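Tungsten formylmethanofuran dehydrogenase subunit E (Syntrophus aciditrophicus, PDB 3D00) is an FmdE-like zinc-binding protein of unestablished function, probably related to the formylmethanofuran dehydrogenase system of microbial methanogenesis. Local coordinates at residues T78-G83 and P152-K157. Residues are numbered along the deposited sequence; the frame is centred on the assembly and turned at random.
Sequences TVLPMG and PGFLEK
Leu155 N donates to Pro152 O at 3.0 Å, closing the short 3-10 turn from which Phe154 reaches Leu80 and Thr78. Residues 78-83 run off strand 77-79, an outermost strand of the mixed sheet in the FmdE alpha+beta core; residues 152-157 belong to the loop between strand 143-149, at the other edge of that sheet, and strand 163-165. No hydrogen bond joins the two segments, and the buried surface totals just 101 Å², so the contact is a small apolar one.

Leu80 and Phe154 approach from opposite directions, and both methyls of the leucine fork meet the far end of the ring. CD2 of Leu80 lies in the ring plane at its edge, 4.0 Å from Phe154 CZ, whereas CD1 comes in obliquely. On Phe154, CG stands anti to the carbonyl carbon (chi1 -78°), directing the ring toward the strand end. Thr78 contributes its methyl rather than its hydroxyl, again near the ring plane.

Beyond Leu80 the backbone folds into an inverse gamma turn centred on Pro81, with a weak 2.8 Å bond from Met82 N to Leu80 O. Thr78 and Leu80 are tied by backbone hydrogen bonds to Cys54, at the end of the neighbouring parallel strand 50-54. Pro189 of the second subunit packs on both Leu80 and Phe154, making this patch part of the dimer interface; that proline comes just after helix 182-187 of the second subunit, in the C-terminal treble-clef region whose zinc is held by that subunit's Cys166, Cys169, Cys181 and Cys184. The remaining edge contact sets Thr78 CG2 4.2 Å from Phe154 CE2.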
loop_
_atom_site.group_PDB
_atom_site.type_symbol
_atom_site.label_atom_id
_atom_site.label_comp_id
_atom_site.label_asym_id
_atom_site.label_seq_id
_atom_site.Cartn_x
_atom_site.Cartn_y
_atom_site.Cartn_z
ATOM N N THR A 78 0.887 7.158 -3.626
ATOM C CA THR A 78 0.751 7.824 -2.341
ATOM C C THR A 78 -0.706 7.682 -1.878
ATOM O O THR A 78 -1.629 7.836 -2.649
ATOM C CB THR A 78 1.185 9.330 -2.487
ATOM O OG1 THR A 78 2.596 9.365 -2.697
ATOM C CG2 THR A 78 0.901 10.187 -1.248
ATOM N N VAL A 79 -0.889 7.400 -0.596
ATOM C CA VAL A 79 -2.178 7.354 0.009
ATOM C C VAL A 79 -2.230 8.488 1.042
ATOM O O VAL A 79 -1.371 8.580 1.929
ATOM C CB VAL A 79 -2.415 5.997 0.662
ATOM C CG1 VAL A 79 -3.705 6.019 1.431
ATOM C CG2 VAL A 79 -2.416 4.868 -0.462
ATOM N N LEU A 80 -3.144 9.413 0.829
ATOM C CA LEU A 80 -3.441 10.457 1.804
ATOM C C LEU A 80 -4.716 10.000 2.461
ATOM O O LEU A 80 -5.761 9.977 1.841
ATOM C CB LEU A 80 -3.631 11.787 1.100
ATOM C CG LEU A 80 -2.416 12.211 0.269
ATOM C CD1 LEU A 80 -2.803 13.410 -0.560
ATOM C CD2 LEU A 80 -1.202 12.566 1.147
ATOM N N PRO A 81 -4.652 9.577 3.729
ATOM C CA PRO A 81 -5.861 9.083 4.379
ATOM C C PRO A 81 -6.835 10.189 4.792
ATOM O O PRO A 81 -6.926 10.554 5.973
ATOM C CB PRO A 81 -5.308 8.333 5.577
ATOM C CG PRO A 81 -4.100 9.121 5.936
ATOM C CD PRO A 81 -3.482 9.500 4.620
HETATM N N MSE A 82 -7.567 10.729 3.824
HETATM C CA MSE A 82 -8.496 11.828 4.089
HETATM C C MSE A 82 -9.958 11.397 4.059
HETATM O O MSE A 82 -10.830 12.215 4.191
HETATM C CB MSE A 82 -8.239 12.955 3.110
HETATM C CG MSE A 82 -6.867 13.500 3.258
HETATM SE SE MSE A 82 -6.490 14.961 2.106
HETATM C CE MSE A 82 -6.735 14.050 0.459
ATOM N N GLY A 83 -10.225 10.100 3.892
ATOM C CA GLY A 83 -11.591 9.573 3.892
ATOM C C GLY A 83 -12.435 9.920 2.682
ATOM O O GLY A 83 -13.646 9.749 2.710
ATOM N N PRO A 152 3.544 21.723 -5.241
ATOM C CA PRO A 152 5.008 21.503 -5.232
ATOM C C PRO A 152 5.570 20.404 -4.296
ATOM O O PRO A 152 6.396 19.620 -4.730
ATOM C CB PRO A 152 5.542 22.870 -4.847
ATOM C CG PRO A 152 4.580 23.826 -5.486
ATOM C CD PRO A 152 3.218 23.157 -5.407
ATOM N N GLY A 153 5.103 20.305 -3.053
ATOM C CA GLY A 153 5.643 19.333 -2.103
ATOM C C GLY A 153 5.505 17.882 -2.522
ATOM O O GLY A 153 6.247 17.007 -2.035
ATOM N N PHE A 154 4.573 17.606 -3.430
ATOM C CA PHE A 154 4.373 16.250 -3.920
ATOM C C PHE A 154 5.309 15.849 -5.042
ATOM O O PHE A 154 5.251 14.711 -5.502
ATOM C CB PHE A 154 2.908 16.048 -4.341
ATOM C CG PHE A 154 2.019 15.841 -3.175
ATOM C CD1 PHE A 154 1.595 16.927 -2.416
ATOM C CD2 PHE A 154 1.708 14.571 -2.747
ATOM C CE1 PHE A 154 0.807 16.748 -1.269
ATOM C CE2 PHE A 154 0.939 14.400 -1.621
ATOM C CZ PHE A 154 0.498 15.509 -0.867
ATOM N N LEU A 155 6.138 16.781 -5.498
ATOM C CA LEU A 155 7.066 16.547 -6.587
ATOM C C LEU A 155 8.458 16.977 -6.104
ATOM O O LEU A 155 9.279 17.475 -6.882
ATOM C CB LEU A 155 6.639 17.374 -7.809
ATOM C CG LEU A 155 5.200 17.292 -8.344
ATOM C CD1 LEU A 155 4.951 18.429 -9.321
ATOM C CD2 LEU A 155 4.944 15.952 -9.017
ATOM N N GLU A 156 8.723 16.825 -4.812
ATOM C CA GLU A 156 10.020 17.260 -4.256
ATOM C C GLU A 156 11.094 16.217 -4.617
ATOM O O GLU A 156 10.785 15.027 -4.797
ATOM C CB GLU A 156 9.929 17.454 -2.723
ATOM C CG GLU A 156 9.281 16.274 -1.948
ATOM N N LYS A 157 12.336 16.667 -4.761
ATOM C CA LYS A 157 13.469 15.743 -4.782
ATOM C C LYS A 157 13.526 14.955 -3.456
ATOM O O LYS A 157 13.484 15.546 -2.391
ATOM C CB LYS A 157 14.772 16.503 -5.040
ATOM C CG LYS A 157 14.876 16.989 -6.469
ATOM C CD LYS A 157 16.179 17.675 -6.755
ATOM C CE LYS A 157 16.150 18.391 -8.100
#